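Uncharacterized protein (Acinetobacter baumannii, PDB 5D66) is of unknown function but folds as an ankyrin repeat domain, a scaffold that in many relatives recognises other proteins. Local coordinates at residues Ala39-Val42 / Ala43-Asn47; Leu134-Thr137 / Ala138-Ala142; Thr175-Gln178 / His179-Arg183. All blocks are in the same frame, centred on the assembly; numbering follows the deposited sequence. Where two conformers were deposited one is given.

How the interactions relate
All three interactions are local, each between side chains three to five residues apart in one continuous stretch, so none encloses a long loop and none nests in or crosses another. From the N terminus, interaction 1 comes first and runs along helix 39-45 to its C-terminal end. Interaction 2 follows, turning the loop at 134-137 into helix 138-144, and interaction 3 starts and carries helix 176-183. The centres of interactions 1 and 2 lie about 27 Å apart, on opposite sides of the chain's centre. Interactions 2 and 3 touch, where L140 CD2 rests 3.7 Å from H179 CD2 and L139 CD2 meets P176 CG at 4.0 Å, so helix 138-144 packs on helix 176-183.

Interaction 1: residues Ala39-Val42 / Ala43-Asn47; sequences ALMV and ATRAN
The guanidinium of R45 has the CG methylene of M41, a selenomethionine, over one face, 3.5 Å above the plane and displaced toward the rim, while V42 CG2 approaches NH1 obliquely at 3.9 Å. The two long chains of M41 and R45 run at about a right angle to each other. M41 bends at its second and third torsions, and this brings CE back to R45 CG at 3.6 Å. A long, flexible methionine-type chain, here with selenium in place of sulfur, suits this place, because it can bend back to the arginine stem and still reach P72 and Y75 of helix 72-79. The charged end of R45 is held by a salt bridge to D66, and S37 shares its NH2.

One turn round, L40 O is gripped by two donors of the same residue: T44 N at 2.9 Å and T44 OG1 also at 2.9 Å, arriving from opposite faces of the carbonyl plane. The hydroxyl can reach back because it lies anti to the carbonyl carbon of T44 (chi1 -61°), so a buried polar group finds its partner within the helix. A43, with its small CB, lets A51 of helix 49-57 come close. N47, the first residue to leave helical angles, has a positive phi of 54° in a Schellman motif, in the turn that precedes helix 49-57 in the helix-turn-helix pairing of the ankyrin fold.

Interaction 2: residues Leu134-Thr137 / Ala138-Ala142; sequences LGWT and ALLEA
T137 turns its hydroxyl between its own backbone N and carbonyl carbon (chi1 58°), which aims OG1 forward at L140 N, while W136, with CG anti to its carbonyl carbon (chi1 -64°), swings its indole beside the side chain of E141. The first arrangement caps the helix: T137 OG1 accepts from L140 N at 3.0 Å in a nearly straight bond, and T137 O takes E141 N at 2.9 Å. Threonine suits an N-cap because its short branch can stand in for the missing carbonyl of a preceding turn. L140 CG lies 3.5 Å from T137 OG1, and an apolar contact is made by W136 CB and L140 CB at 4.2 Å.

W136 and E141 cross at about a right angle, and their ring and carboxylate planes stand 87° apart. E141 CG packs on W136 CB at 3.6 Å, and OE2 comes in at the indole edge, in the ring plane, 3.3 Å from CE3. L134 O lies over one face of the same ring. G135, at positive phi, lets the chain turn between the leucine and the tryptophan. N132 ties the arrangement together, its ND2 bonding E141 OE2 and its OD1 bonding the backbone N of L134 and of W136.

A carboxylate oxygen facing the slightly positive rim of an aromatic ring is a favourable electrostatic match, and the bond from N132 to that same oxygen is consistent with holding it there. The other, OE1, lies close to E111 OE1, so the two carboxylates may share a proton, or one may have a raised pKa. T137 N is buried without a partner in the model, a cost that the capping bonds may offset.

Interaction 3: residues Thr175-Gln178 / His179-Arg183; sequences TPLQ and HARTR
T175 sits at the N-cap with an extended psi of 162°, and from its carbonyl a run of regular helical bonds begins, H179 N to T175 O at 2.9 Å and then A180 N to P176 O. P176 suits the first turn, where its lack of an N-H costs nothing, and T175 OG1 accepts from Q178 N at 3.1 Å.

Among the side chains, L177 packs against R181. L177 CD2 lies over one face of the R181 guanidinium, 3.4 Å above its plane and shifted toward the rim, with NH1 its closest atom. L177 CG is held anti to the backbone N (chi1 -179°), which brings both methyls to the guanidinium end of the extended R181 chain, whose NE forms a salt bridge with E189. In the Q178 and T182 conformers given, NE2 of Q178 donates to T182 OG1 at 3.0 Å, with OG1 close to the amide plane of Q178, and a water joins Q178 OE1 to R181 NH1.

H179 turns its CD2 to 3.4 Å from T175 O, and its NE2 bonds D170. R183 NH1 donates to H179 O at 2.9 Å, and weakly to H179 ND1, from the ring's edge. The H179 side chain also meets I143 and I144 of helix 138-144. The sequence TPLQ is a variant of the Thr-Pro-Leu-His signature that opens a helix in ankyrin repeats.

Interaction 1: residues Ala39-Val42 / Ala43-Asn47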
ATOM      1  N   ALA A  39     -12.964 -13.134  -2.585  1.00  5.01           N
ATOM      2  CA  ALA A  39     -14.004 -12.306  -2.061  1.00  5.05           C
ATOM      3  C   ALA A  39     -13.405 -11.162  -1.227  1.00  5.23           C
ATOM      4  O   ALA A  39     -13.903 -10.027  -1.243  1.00  5.57           O
ATOM      5  CB  ALA A  39     -15.014 -13.086  -1.286  1.00  6.08           C
ATOM      6  N   LEU A  40     -12.325 -11.447  -0.480  1.00  4.73           N
ATOM      7  CA  LEU A  40     -11.677 -10.370   0.258  1.00  4.80           C
ATOM      8  C   LEU A  40     -11.093  -9.314  -0.695  1.00  4.51           C
ATOM      9  O   LEU A  40     -11.157  -8.127  -0.395  1.00  4.56           O
ATOM     10  CB  LEU A  40     -10.581 -10.930   1.171  1.00  5.08           C
ATOM     11  CG  LEU A  40      -9.749  -9.865   1.910  1.00  5.05           C
ATOM     12  CD1 LEU A  40     -10.613  -8.988   2.811  1.00  5.56           C
ATOM     13  CD2 LEU A  40      -8.622 -10.511   2.712  1.00  5.28           C
HETATM   14  N   MSE A  41     -10.545  -9.715  -1.839  1.00  4.53           N
HETATM   15  CA  MSE A  41     -10.068  -8.735  -2.813  1.00  4.93           C
HETATM   16  C   MSE A  41     -11.228  -7.866  -3.300  1.00  4.86           C
HETATM   17  O   MSE A  41     -11.094  -6.625  -3.371  1.00  5.45           O
HETATM   18  CB  MSE A  41      -9.362  -9.411  -3.944  1.00  4.81           C
HETATM   19  CG  MSE A  41      -8.615  -8.413  -4.823  1.00  5.69           C
HETATM   20 SE   MSE A  41      -7.115  -7.497  -3.956  0.75  4.51          SE
HETATM   21  CE  MSE A  41      -7.777  -5.695  -3.899  1.00  8.19           C
ATOM     22  N   VAL A  42     -12.389  -8.472  -3.587  1.00  5.14           N
ATOM     23  CA  VAL A  42     -13.581  -7.729  -3.993  1.00  5.30           C
ATOM     24  C   VAL A  42     -13.985  -6.727  -2.926  1.00  5.48           C
ATOM     25  O   VAL A  42     -14.241  -5.540  -3.205  1.00  5.84           O
ATOM     26  CB  VAL A  42     -14.711  -8.690  -4.338  1.00  5.77           C
ATOM     27  CG1 VAL A  42     -16.013  -7.954  -4.571  1.00  6.69           C
ATOM     28  CG2 VAL A  42     -14.339  -9.528  -5.567  1.00  6.45           C
ATOM     29  N   ALA A  43     -14.030  -7.152  -1.663  1.00  5.45           N
ATOM     30  CA  ALA A  43     -14.393  -6.250  -0.559  1.00  5.89           C
ATOM     31  C   ALA A  43     -13.399  -5.115  -0.445  1.00  5.56           C
ATOM     32  O   ALA A  43     -13.762  -3.960  -0.199  1.00  6.39           O
ATOM     33  CB  ALA A  43     -14.467  -7.002   0.746  1.00  5.91           C
ATOM     34  N   THR A  44     -12.110  -5.415  -0.607  1.00  4.99           N
ATOM     35  CA  THR A  44     -11.068  -4.416  -0.428  1.00  5.47           C
ATOM     36  C   THR A  44     -11.126  -3.361  -1.508  1.00  5.25           C
ATOM     37  O   THR A  44     -10.984  -2.159  -1.242  1.00  5.66           O
ATOM     38  CB  THR A  44      -9.698  -5.072  -0.333  1.00  5.62           C
ATOM     39  OG1 THR A  44      -9.669  -5.951   0.813  1.00  5.77           O
ATOM     40  CG2 THR A  44      -8.589  -4.040  -0.129  1.00  5.95           C
ATOM     41  N   ARG A  45     -11.337  -3.758  -2.760  1.00  5.44           N
ATOM     42  CA  ARG A  45     -11.444  -2.796  -3.846  1.00  5.97           C
ATOM     43  C   ARG A  45     -12.570  -1.778  -3.588  1.00  6.31           C
ATOM     44  O   ARG A  45     -12.426  -0.597  -3.966  1.00  7.33           O
ATOM     45  CB  ARG A  45     -11.714  -3.457  -5.187  1.00  6.62           C
ATOM     46  CG  ARG A  45     -10.587  -4.337  -5.698  1.00  6.69           C
ATOM     47  CD  ARG A  45     -10.973  -4.942  -7.003  1.00 10.25           C
ATOM     48  NE  ARG A  45     -10.094  -6.017  -7.463  1.00  8.66           N
ATOM     49  CZ  ARG A  45     -10.497  -7.239  -7.819  1.00  7.05           C
ATOM     50  NH1 ARG A  45     -11.760  -7.587  -7.800  1.00  8.70           N
ATOM     51  NH2 ARG A  45      -9.598  -8.074  -8.287  1.00  6.73           N
ATOM     52  N   ALA A  46     -13.619  -2.204  -2.923  1.00  6.27           N
ATOM     53  CA  ALA A  46     -14.758  -1.378  -2.613  1.00  7.03           C
ATOM     54  C   ALA A  46     -14.626  -0.578  -1.306  1.00  6.97           C
ATOM     55  O   ALA A  46     -15.509   0.213  -0.975  1.00  9.08           O
ATOM     56  CB  ALA A  46     -16.021  -2.237  -2.578  1.00  8.04           C
ATOM     57  N   ASN A  47     -13.545  -0.821  -0.570  1.00  6.59           N
ATOM     58  CA  ASN A  47     -13.382  -0.320   0.805  1.00  6.38           C
ATOM     59  C   ASN A  47     -14.559  -0.715   1.691  1.00  6.82           C
ATOM     60  O   ASN A  47     -15.050   0.055   2.521  1.00  8.19           O
ATOM     61  CB  ASN A  47     -13.111   1.164   0.882  1.00  7.04           C
ATOM     62  CG  ASN A  47     -12.419   1.533   2.176  1.00  7.94           C
ATOM     63  OD1 ASN A  47     -11.866   0.680   2.840  1.00  8.69           O
ATOM     64  ND2 ASN A  47     -12.459   2.814   2.547  1.00 10.88           N
TER

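Interaction 2: residues Leu134-Thr137 / Ala138-Ala142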
ATOM      1  N   LEU A 134      10.241   0.898 -11.680  1.00  7.16           N
ATOM      2  CA  LEU A 134      10.462   2.232 -12.276  1.00  8.10           C
ATOM      3  C   LEU A 134      11.769   2.831 -11.776  1.00  7.26           C
ATOM      4  O   LEU A 134      12.142   3.929 -12.199  1.00 10.14           O
ATOM      5  CB  LEU A 134       9.294   3.179 -11.930  1.00  8.43           C
ATOM      6  CG  LEU A 134       7.929   2.704 -12.452  1.00  9.54           C
ATOM      7  CD1 LEU A 134       6.765   3.223 -11.559  1.00 12.65           C
ATOM      8  CD2 LEU A 134       7.690   3.164 -13.826  1.00 11.31           C
ATOM      9  N   GLY A 135      12.505   2.134 -10.896  1.00  8.01           N
ATOM     10  CA  GLY A 135      13.761   2.594 -10.347  1.00  7.18           C
ATOM     11  C   GLY A 135      13.559   3.582  -9.200  1.00  7.38           C
ATOM     12  O   GLY A 135      14.495   4.280  -8.820  1.00  8.82           O
ATOM     13  N   TRP A 136      12.372   3.597  -8.606  1.00  6.47           N
ATOM     14  CA  TRP A 136      12.013   4.602  -7.632  1.00  6.11           C
ATOM     15  C   TRP A 136      11.806   3.945  -6.265  1.00  5.87           C
ATOM     16  O   TRP A 136      11.230   2.872  -6.141  1.00  7.26           O
ATOM     17  CB  TRP A 136      10.793   5.428  -8.009  1.00  6.72           C
ATOM     18  CG  TRP A 136      10.927   6.270  -9.206  1.00  7.40           C
ATOM     19  CD1 TRP A 136      12.080   6.829  -9.667  1.00  7.63           C
ATOM     20  CD2 TRP A 136       9.907   6.710 -10.097  1.00  8.01           C
ATOM     21  NE1 TRP A 136      11.846   7.590 -10.772  1.00  8.37           N
ATOM     22  CE2 TRP A 136      10.513   7.533 -11.064  1.00  7.93           C
ATOM     23  CE3 TRP A 136       8.531   6.383 -10.265  1.00  8.85           C
ATOM     24  CZ2 TRP A 136       9.794   8.100 -12.136  1.00 10.36           C
ATOM     25  CZ3 TRP A 136       7.809   6.986 -11.291  1.00 10.57           C
ATOM     26  CH2 TRP A 136       8.444   7.859 -12.210  1.00 10.02           C
ATOM     27  N   THR A 137      12.238   4.661  -5.240  1.00  5.66           N
ATOM     28  CA  THR A 137      11.930   4.395  -3.852  1.00  5.87           C
ATOM     29  C   THR A 137      10.680   5.210  -3.451  1.00  5.04           C
ATOM     30  O   THR A 137      10.246   6.129  -4.191  1.00  5.80           O
ATOM     31  CB  THR A 137      13.108   4.824  -2.986  1.00  5.87           C
ATOM     32  OG1 THR A 137      13.290   6.226  -3.282  1.00  5.98           O
ATOM     33  CG2 THR A 137      14.361   4.088  -3.213  1.00  7.72           C
ATOM     34  N   ALA A 138      10.188   4.997  -2.254  1.00  4.72           N
ATOM     35  CA  ALA A 138       9.139   5.836  -1.697  1.00  4.74           C
ATOM     36  C   ALA A 138       9.579   7.318  -1.676  1.00  4.41           C
ATOM     37  O   ALA A 138       8.793   8.155  -2.000  1.00  4.70           O
ATOM     38  CB  ALA A 138       8.758   5.344  -0.330  1.00  4.91           C
ATOM     39  N   LEU A 139      10.815   7.563  -1.227  1.00  4.47           N
ATOM     40  CA  LEU A 139      11.355   8.898  -1.181  1.00  4.65           C
ATOM     41  C   LEU A 139      11.344   9.557  -2.574  1.00  4.47           C
ATOM     42  O   LEU A 139      10.897  10.710  -2.723  1.00  4.87           O
ATOM     43  CB  LEU A 139      12.751   8.889  -0.582  1.00  5.52           C
ATOM     44  CG  LEU A 139      13.457  10.231  -0.427  1.00  5.72           C
ATOM     45  CD1 LEU A 139      12.721  11.170   0.458  1.00  7.64           C
ATOM     46  CD2 LEU A 139      14.853  10.004   0.075  1.00  6.61           C
ATOM     47  N   LEU A 140      11.853   8.868  -3.564  1.00  4.69           N
ATOM     48  CA  LEU A 140      11.887   9.415  -4.919  1.00  5.28           C
ATOM     49  C   LEU A 140      10.497   9.715  -5.407  1.00  5.42           C
ATOM     50  O   LEU A 140      10.250  10.787  -5.992  1.00  5.97           O
ATOM     51  CB  LEU A 140      12.652   8.520  -5.867  1.00  5.33           C
ATOM     52  CG  LEU A 140      14.160   8.550  -5.703  1.00  6.28           C
ATOM     53  CD1 LEU A 140      14.823   7.345  -6.325  1.00  6.77           C
ATOM     54  CD2 LEU A 140      14.750   9.802  -6.332  1.00  7.11           C
ATOM     55  N   GLU A 141       9.562   8.781  -5.249  1.00  5.13           N
ATOM     56  CA  GLU A 141       8.189   9.077  -5.707  1.00  6.06           C
ATOM     57  C   GLU A 141       7.557  10.235  -4.969  1.00  5.56           C
ATOM     58  O   GLU A 141       6.840  11.020  -5.589  1.00  6.18           O
ATOM     59  CB  GLU A 141       7.307   7.837  -5.635  1.00  6.11           C
ATOM     60  CG  GLU A 141       7.727   6.752  -6.618  1.00  6.49           C
ATOM     61  CD  GLU A 141       6.596   5.864  -7.140  1.00  8.45           C
ATOM     62  OE1 GLU A 141       5.465   6.167  -6.942  1.00 12.67           O
ATOM     63  OE2 GLU A 141       6.885   4.860  -7.805  1.00 10.35           O
ATOM     64  N   ALA A 142       7.768  10.342  -3.667  1.00  5.76           N
ATOM     65  CA  ALA A 142       7.175  11.457  -2.949  1.00  5.78           C
ATOM     66  C   ALA A 142       7.654  12.803  -3.484  1.00  5.88           C
ATOM     67  O   ALA A 142       6.899  13.782  -3.515  1.00  8.02           O
ATOM     68  CB  ALA A 142       7.503  11.343  -1.486  1.00  5.92           C
TER

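Interaction 3: residues Thr175-Gln178 / His179-Arg183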
ATOM      1  N   THR A 175      19.717  12.061  -7.985  1.00  7.98           N
ATOM      2  CA  THR A 175      19.507  11.844  -6.576  1.00  7.53           C
ATOM      3  C   THR A 175      18.225  12.528  -6.076  1.00  6.64           C
ATOM      4  O   THR A 175      17.724  13.501  -6.701  1.00  6.84           O
ATOM      5  CB  THR A 175      20.703  12.400  -5.815  1.00  9.37           C
ATOM      6  OG1 THR A 175      20.736  13.802  -5.984  1.00  9.65           O
ATOM      7  CG2 THR A 175      22.030  11.700  -6.196  1.00 11.93           C
ATOM      8  N   PRO A 176      17.723  12.110  -4.911  1.00  6.64           N
ATOM      9  CA  PRO A 176      16.635  12.879  -4.289  1.00  6.45           C
ATOM     10  C   PRO A 176      16.949  14.378  -4.174  1.00  5.85           C
ATOM     11  O   PRO A 176      16.072  15.186  -4.462  1.00  6.71           O
ATOM     12  CB  PRO A 176      16.537  12.166  -2.929  1.00  7.15           C
ATOM     13  CG  PRO A 176      16.893  10.746  -3.238  1.00  7.61           C
ATOM     14  CD  PRO A 176      18.027  10.868  -4.179  1.00  7.31           C
ATOM     15  N   LEU A 177      18.168  14.727  -3.753  1.00  6.15           N
ATOM     16  CA  LEU A 177      18.540  16.130  -3.612  1.00  7.06           C
ATOM     17  C   LEU A 177      18.430  16.866  -4.935  1.00  7.01           C
ATOM     18  O   LEU A 177      17.882  17.979  -4.991  1.00  7.14           O
ATOM     19  CB  LEU A 177      19.933  16.208  -3.048  1.00  7.73           C
ATOM     20  CG  LEU A 177      20.469  17.629  -2.809  1.00  8.26           C
ATOM     21  CD1 LEU A 177      19.605  18.376  -1.850  1.00  9.93           C
ATOM     22  CD2 LEU A 177      21.903  17.557  -2.329  1.00  9.11           C
ATOM     23  N   GLN A 178      18.967  16.292  -5.998  0.80  6.69           N
ATOM     24  CA  GLN A 178      18.869  16.940  -7.292  0.80  6.94           C
ATOM     25  C   GLN A 178      17.431  17.081  -7.761  0.80  6.68           C
ATOM     26  O   GLN A 178      17.044  18.118  -8.282  0.80  7.41           O
ATOM     27  CB  GLN A 178      19.750  16.237  -8.312  0.80  7.98           C
ATOM     28  CG  GLN A 178      19.855  17.030  -9.623  0.80 10.67           C
ATOM     29  CD  GLN A 178      20.388  18.488  -9.423  0.80 14.50           C
ATOM     30  OE1 GLN A 178      21.493  18.690  -8.906  0.80 19.58           O
ATOM     31  NE2 GLN A 178      19.540  19.492  -9.724  0.80 17.25           N
ATOM     32  N   HIS A 179      16.634  16.035  -7.567  1.00  6.65           N
ATOM     33  CA  HIS A 179      15.229  16.116  -7.890  1.00  6.57           C
ATOM     34  C   HIS A 179      14.525  17.251  -7.174  1.00  6.42           C
ATOM     35  O   HIS A 179      13.691  17.965  -7.762  1.00  7.37           O
ATOM     36  CB  HIS A 179      14.515  14.792  -7.663  1.00  6.40           C
ATOM     37  CG  HIS A 179      14.711  13.795  -8.757  1.00  6.95           C
ATOM     38  ND1 HIS A 179      14.289  14.034 -10.043  1.00  8.88           N
ATOM     39  CD2 HIS A 179      15.224  12.559  -8.753  1.00  7.97           C
ATOM     40  CE1 HIS A 179      14.499  12.982 -10.793  1.00  9.41           C
ATOM     41  NE2 HIS A 179      15.098  12.087 -10.041  1.00  8.22           N
ATOM     42  N   ALA A 180      14.803  17.414  -5.895  1.00  6.40           N
ATOM     43  CA  ALA A 180      14.205  18.498  -5.118  1.00  6.61           C
ATOM     44  C   ALA A 180      14.674  19.863  -5.631  1.00  6.97           C
ATOM     45  O   ALA A 180      13.879  20.819  -5.761  1.00  7.50           O
ATOM     46  CB  ALA A 180      14.541  18.320  -3.672  1.00  7.29           C
ATOM     47  N   ARG A 181      15.965  19.977  -5.900  1.00  7.14           N
ATOM     48  CA  ARG A 181      16.542  21.251  -6.351  1.00  8.14           C
ATOM     49  C   ARG A 181      15.961  21.649  -7.704  1.00  7.38           C
ATOM     50  O   ARG A 181      15.647  22.810  -7.943  1.00  7.95           O
ATOM     51  CB  ARG A 181      18.052  21.119  -6.385  1.00  8.79           C
ATOM     52  CG  ARG A 181      18.720  21.269  -5.056  1.00 10.69           C
ATOM     53  CD  ARG A 181      20.162  20.977  -5.051  1.00 13.77           C
ATOM     54  NE  ARG A 181      20.750  21.316  -3.760  1.00 14.88           N
ATOM     55  CZ  ARG A 181      21.999  21.008  -3.419  1.00 15.51           C
ATOM     56  NH1 ARG A 181      22.788  20.303  -4.243  1.00 17.98           N
ATOM     57  NH2 ARG A 181      22.474  21.407  -2.258  1.00 18.80           N
ATOM     58  N   THR A 182      15.871  20.699  -8.639  1.00  7.47           N
ATOM     59  CA  THR A 182      15.379  20.966  -9.977  0.50  7.05           C
ATOM     60  C   THR A 182      13.953  21.543  -9.932  1.00  6.99           C
ATOM     61  O   THR A 182      13.575  22.314 -10.799  1.00  8.12           O
ATOM     62  CB  THR A 182      15.487  19.688 -10.830  0.50  7.80           C
ATOM     63  OG1 THR A 182      16.865  19.463 -11.158  0.50  8.66           O
ATOM     64  CG2 THR A 182      14.702  19.815 -12.087  0.50  8.12           C
ATOM     65  N   ARG A 183      13.184  21.112  -8.931  1.00  6.89           N
ATOM     66  CA  ARG A 183      11.809  21.498  -8.753  1.00  7.12           C
ATOM     67  C   ARG A 183      11.634  22.687  -7.825  1.00  7.36           C
ATOM     68  O   ARG A 183      10.499  23.191  -7.690  1.00  7.68           O
ATOM     69  CB  ARG A 183      11.031  20.313  -8.238  1.00  6.55           C
ATOM     70  CG  ARG A 183      10.869  19.252  -9.308  1.00  7.80           C
ATOM     71  CD  ARG A 183      10.389  17.940  -8.781  1.00  7.16           C
ATOM     72  NE  ARG A 183      10.261  16.933  -9.839  1.00  7.28           N
ATOM     73  CZ  ARG A 183      11.277  16.306 -10.413  1.00  7.68           C
ATOM     74  NH1 ARG A 183      12.527  16.490  -9.998  1.00  9.15           N
ATOM     75  NH2 ARG A 183      11.024  15.416 -11.404  1.00  8.11           N
TER
HETATM   76  O   HOH W   1      22.274  18.208  -6.447  1.00 21.93           O